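Local coordinates for putative nitrite reductase NADPH (Small subunit) oxidoreductase protein (Vibrio parahaemolyticus RIMD 2210633, PDB 3C0D) that is probably the small subunit of an NAD(P)H-dependent nitrite reductase, with a Rieske-like domain of the kind that in relatives binds a [2Fe-2S] cluster, at residues A[8-20]-A[30-42]. Residues are numbered along the deposited sequence; the frame is centred on the assembly and turned at random.
Sequences KLCQLDDLMPFIG and VALFYIPDSGVYA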
loop_
_atom_site.group_PDB
_atom_site.type_symbol
_atom_site.label_atom_id
_atom_site.label_comp_id
_atom_site.label_asym_id
_atom_site.label_seq_id
_atom_site.Cartn_x
_atom_site.Cartn_y
_atom_site.Cartn_z
ATOM N N LYS A 8 10.277 -2.320 12.865
ATOM C CA LYS A 8 11.052 -2.482 11.641
ATOM C C LYS A 8 10.294 -3.399 10.691
ATOM O O LYS A 8 9.877 -4.491 11.076
ATOM C CB LYS A 8 12.432 -3.078 11.950
ATOM C CG LYS A 8 13.361 -2.140 12.733
ATOM C CD LYS A 8 14.714 -2.777 13.016
ATOM C CE LYS A 8 15.617 -1.805 13.763
ATOM N NZ LYS A 8 16.904 -2.414 14.198
ATOM N N LEU A 9 10.115 -2.945 9.452
ATOM C CA LEU A 9 9.391 -3.691 8.418
ATOM C C LEU A 9 10.352 -4.175 7.319
ATOM O O LEU A 9 10.466 -5.376 7.048
ATOM C CB LEU A 9 8.325 -2.778 7.824
ATOM C CG LEU A 9 7.114 -3.416 7.161
ATOM C CD1 LEU A 9 6.496 -4.437 8.091
ATOM C CD2 LEU A 9 6.111 -2.328 6.832
ATOM N N CYS A 10 11.025 -3.223 6.675
ATOM C CA CYS A 10 12.014 -3.525 5.635
ATOM C C CYS A 10 12.906 -2.322 5.353
ATOM O O CYS A 10 12.695 -1.237 5.889
ATOM C CB CYS A 10 11.334 -3.958 4.338
ATOM S SG CYS A 10 10.611 -2.629 3.350
ATOM N N GLN A 11 13.915 -2.538 4.513
ATOM C CA GLN A 11 14.867 -1.499 4.115
ATOM C C GLN A 11 14.296 -0.788 2.898
ATOM O O GLN A 11 13.753 -1.439 2.012
ATOM C CB GLN A 11 16.198 -2.128 3.715
ATOM C CG GLN A 11 17.023 -2.641 4.860
ATOM C CD GLN A 11 17.408 -1.538 5.810
ATOM O OE1 GLN A 11 16.712 -1.276 6.797
ATOM N NE2 GLN A 11 18.517 -0.867 5.510
ATOM N N LEU A 12 14.425 0.532 2.838
ATOM C CA LEU A 12 13.898 1.260 1.696
ATOM C C LEU A 12 14.383 0.706 0.346
ATOM O O LEU A 12 13.606 0.642 -0.605
ATOM C CB LEU A 12 14.246 2.746 1.769
ATOM C CG LEU A 12 13.587 3.491 0.603
ATOM C CD1 LEU A 12 12.250 4.092 1.058
ATOM C CD2 LEU A 12 14.518 4.563 0.076
ATOM N N ASP A 13 15.650 0.309 0.239
ATOM C CA ASP A 13 16.108 -0.210 -1.043
ATOM C C ASP A 13 15.651 -1.641 -1.347
ATOM O O ASP A 13 16.172 -2.295 -2.260
ATOM C CB ASP A 13 17.628 -0.066 -1.207
ATOM C CG ASP A 13 18.403 -0.509 0.004
ATOM O OD1 ASP A 13 17.991 -0.176 1.136
ATOM O OD2 ASP A 13 19.447 -1.169 -0.189
ATOM N N ASP A 14 14.663 -2.108 -0.582
ATOM C CA ASP A 14 14.052 -3.409 -0.806
ATOM C C ASP A 14 12.833 -3.068 -1.673
ATOM O O ASP A 14 12.211 -3.938 -2.300
ATOM C CB ASP A 14 13.573 -4.036 0.506
ATOM C CG ASP A 14 14.650 -4.852 1.203
ATOM O OD1 ASP A 14 15.402 -5.577 0.513
ATOM O OD2 ASP A 14 14.729 -4.785 2.448
ATOM N N LEU A 15 12.516 -1.775 -1.693
ATOM C CA LEU A 15 11.383 -1.250 -2.441
ATOM C C LEU A 15 11.762 -0.501 -3.719
ATOM O O LEU A 15 12.457 0.519 -3.666
ATOM C CB LEU A 15 10.572 -0.285 -1.571
ATOM C CG LEU A 15 10.001 -0.719 -0.224
ATOM C CD1 LEU A 15 9.222 0.454 0.348
ATOM C CD2 LEU A 15 9.100 -1.931 -0.386
HETATM N N MSE A 16 11.284 -0.997 -4.858
HETATM C CA MSE A 16 11.524 -0.354 -6.136
HETATM C C MSE A 16 10.493 0.765 -6.251
HETATM O O MSE A 16 9.354 0.614 -5.811
HETATM C CB MSE A 16 11.329 -1.334 -7.285
HETATM C CG MSE A 16 12.509 -2.246 -7.552
HETATM SE SE MSE A 16 12.197 -3.347 -9.141
HETATM C CE MSE A 16 13.066 -2.223 -10.479
ATOM N N PRO A 17 10.879 1.908 -6.843
ATOM C CA PRO A 17 9.962 3.035 -6.999
ATOM C C PRO A 17 8.700 2.711 -7.779
ATOM O O PRO A 17 8.763 2.189 -8.885
ATOM C CB PRO A 17 10.826 4.072 -7.693
ATOM C CG PRO A 17 12.176 3.793 -7.123
ATOM C CD PRO A 17 12.235 2.296 -7.261
ATOM N N PHE A 18 7.556 3.008 -7.173
ATOM C CA PHE A 18 6.263 2.779 -7.806
ATOM C C PHE A 18 5.896 1.316 -8.035
ATOM O O PHE A 18 4.923 1.033 -8.730
ATOM C CB PHE A 18 6.211 3.521 -9.154
ATOM C CG PHE A 18 6.452 4.999 -9.041
ATOM C CD1 PHE A 18 5.539 5.814 -8.361
ATOM C CD2 PHE A 18 7.573 5.584 -9.621
ATOM C CE1 PHE A 18 5.733 7.195 -8.263
ATOM C CE2 PHE A 18 7.781 6.970 -9.533
ATOM C CZ PHE A 18 6.855 7.770 -8.853
ATOM N N ILE A 19 6.658 0.399 -7.455
ATOM C CA ILE A 19 6.399 -1.018 -7.635
ATOM C C ILE A 19 6.115 -1.754 -6.323
ATOM O O ILE A 19 6.968 -1.840 -5.443
ATOM C CB ILE A 19 7.574 -1.660 -8.383
ATOM C CG1 ILE A 19 7.642 -1.053 -9.790
ATOM C CG2 ILE A 19 7.401 -3.175 -8.455
ATOM C CD1 ILE A 19 8.813 -1.530 -10.628
ATOM N N GLY A 20 4.904 -2.301 -6.223
ATOM C CA GLY A 20 4.476 -2.997 -5.023
ATOM C C GLY A 20 5.303 -4.173 -4.542
ATOM O O GLY A 20 5.660 -5.044 -5.327
ATOM N N VAL A 30 0.051 -7.364 3.192
ATOM C CA VAL A 30 0.189 -5.939 2.904
ATOM C C VAL A 30 1.029 -5.658 1.657
ATOM O O VAL A 30 1.974 -6.386 1.344
ATOM C CB VAL A 30 0.823 -5.206 4.107
ATOM C CG1 VAL A 30 0.857 -3.717 3.858
ATOM C CG2 VAL A 30 0.048 -5.525 5.364
ATOM N N ALA A 31 0.674 -4.595 0.948
ATOM C CA ALA A 31 1.395 -4.198 -0.252
ATOM C C ALA A 31 2.067 -2.856 0.013
ATOM O O ALA A 31 1.393 -1.892 0.353
ATOM C CB ALA A 31 0.431 -4.085 -1.443
ATOM N N LEU A 32 3.390 -2.798 -0.117
ATOM C CA LEU A 32 4.111 -1.555 0.105
ATOM C C LEU A 32 4.383 -0.869 -1.223
ATOM O O LEU A 32 4.760 -1.518 -2.199
ATOM C CB LEU A 32 5.434 -1.802 0.824
ATOM C CG LEU A 32 5.332 -2.395 2.223
ATOM C CD1 LEU A 32 6.643 -2.181 2.945
ATOM C CD2 LEU A 32 4.186 -1.743 2.992
ATOM N N PHE A 33 4.194 0.445 -1.257
ATOM C CA PHE A 33 4.406 1.206 -2.477
ATOM C C PHE A 33 5.239 2.436 -2.155
ATOM O O PHE A 33 4.758 3.374 -1.512
ATOM C CB PHE A 33 3.068 1.644 -3.071
ATOM C CG PHE A 33 2.338 0.560 -3.803
ATOM C CD1 PHE A 33 2.733 0.181 -5.089
ATOM C CD2 PHE A 33 1.199 -0.034 -3.245
ATOM C CE1 PHE A 33 1.997 -0.778 -5.825
ATOM C CE2 PHE A 33 0.448 -0.997 -3.965
ATOM C CZ PHE A 33 0.852 -1.361 -5.256
ATOM N N TYR A 34 6.486 2.432 -2.611
ATOM C CA TYR A 34 7.386 3.555 -2.371
ATOM C C TYR A 34 7.243 4.634 -3.447
ATOM O O TYR A 34 7.535 4.390 -4.613
ATOM C CB TYR A 34 8.832 3.044 -2.313
ATOM C CG TYR A 34 9.889 4.118 -2.381
ATOM C CD1 TYR A 34 9.802 5.262 -1.589
ATOM C CD2 TYR A 34 11.004 3.968 -3.202
ATOM C CE1 TYR A 34 10.812 6.240 -1.609
ATOM C CE2 TYR A 34 12.025 4.935 -3.225
ATOM C CZ TYR A 34 11.923 6.068 -2.421
ATOM O OH TYR A 34 12.945 6.995 -2.385
ATOM N N ILE A 35 6.783 5.816 -3.048
ATOM C CA ILE A 35 6.625 6.937 -3.976
ATOM C C ILE A 35 7.694 7.965 -3.617
ATOM O O ILE A 35 7.580 8.638 -2.594
ATOM C CB ILE A 35 5.247 7.633 -3.828
ATOM C CG1 ILE A 35 4.121 6.596 -3.813
ATOM C CG2 ILE A 35 5.031 8.586 -4.975
ATOM C CD1 ILE A 35 4.037 5.766 -5.091
ATOM N N PRO A 36 8.742 8.107 -4.457
ATOM C CA PRO A 36 9.836 9.062 -4.211
ATOM C C PRO A 36 9.430 10.408 -3.595
ATOM O O PRO A 36 9.935 10.789 -2.533
ATOM C CB PRO A 36 10.464 9.229 -5.588
ATOM C CG PRO A 36 10.300 7.866 -6.181
ATOM C CD PRO A 36 8.881 7.495 -5.794
ATOM N N ASP A 37 8.507 11.114 -4.237
ATOM C CA ASP A 37 8.084 12.417 -3.723
ATOM C C ASP A 37 7.258 12.355 -2.419
ATOM O O ASP A 37 7.290 13.292 -1.616
ATOM C CB ASP A 37 7.275 13.176 -4.793
ATOM C CG ASP A 37 7.583 12.713 -6.221
ATOM O OD1 ASP A 37 7.247 11.547 -6.563
ATOM O OD2 ASP A 37 8.156 13.512 -6.999
ATOM N N SER A 38 6.545 11.246 -2.210
ATOM C CA SER A 38 5.657 11.071 -1.056
ATOM C C SER A 38 6.105 10.230 0.139
ATOM O O SER A 38 5.721 10.506 1.267
ATOM C CB SER A 38 4.319 10.501 -1.533
ATOM O OG SER A 38 3.673 11.366 -2.440
ATOM N N GLY A 39 6.884 9.188 -0.100
ATOM C CA GLY A 39 7.306 8.337 0.998
ATOM C C GLY A 39 6.827 6.920 0.708
ATOM O O GLY A 39 6.889 6.475 -0.445
ATOM N N VAL A 40 6.340 6.210 1.724
ATOM C CA VAL A 40 5.876 4.842 1.507
ATOM C C VAL A 40 4.431 4.602 1.969
ATOM O O VAL A 40 4.060 4.935 3.100
ATOM C CB VAL A 40 6.819 3.839 2.207
ATOM C CG1 VAL A 40 6.468 2.429 1.828
ATOM C CG2 VAL A 40 8.256 4.123 1.818
ATOM N N TYR A 41 3.612 4.041 1.080
ATOM C CA TYR A 41 2.213 3.737 1.402
ATOM C C TYR A 41 1.943 2.223 1.459
ATOM O O TYR A 41 2.442 1.458 0.634
ATOM C CB TYR A 41 1.283 4.391 0.384
ATOM C CG TYR A 41 1.352 5.892 0.410
ATOM C CD1 TYR A 41 2.396 6.566 -0.202
ATOM C CD2 TYR A 41 0.390 6.641 1.088
ATOM C CE1 TYR A 41 2.492 7.966 -0.141
ATOM C CE2 TYR A 41 0.467 8.038 1.162
ATOM C CZ TYR A 41 1.524 8.699 0.545
ATOM O OH TYR A 41 1.622 10.087 0.627
ATOM N N ALA A 42 1.149 1.799 2.436
ATOM C CA ALA A 42 0.818 0.392 2.620
ATOM C C ALA A 42 -0.671 0.193 2.455
ATOM O O ALA A 42 -1.451 0.971 2.995
ATOM C CB ALA A 42 1.229 -0.048 4.004
#
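With CG of Tyr34 trans to its backbone N (chi1 167°) and that of Leu12 likewise (chi1 -176°), the two side chains meet at about a right angle, and Leu12 CD1 settles over one face of the phenol ring, 3.9 Å from its centroid, in a CH-pi contact. Pro17 runs alongside the same ring, its CG 4.1 Å from Tyr34 CE2. Deeper in, Leu15 forks: CD1 meets Val40 CG1 end to end at 3.7 Å and also touches Tyr34 CB, while CD2 packs on Leu32 CB. Leu32 CD1 in turn reaches Leu9 CD2 and Cys10 SG.

A type II turn from Met16 to Ile19 then brings the chain against the 30-35 strand, where Phe18 N donates a nearly straight bond (172°) to Tyr34 O, 2.9 Å away. The Phe18 ring takes Pro36 CD over one face and touches Ile35 CD1 at 3.6 Å through CD1. Beyond the turn, Gly20 CA lies 3.2 Å from Leu32 O in a CA-H...O contact. The 8-20 segment thus leaves its pairing with strand 104-108 and folds over the 30-35/39-42 hairpin, packing Leu9, Leu12 and Leu15 against the antiparallel sheet of this Rieske-like domain.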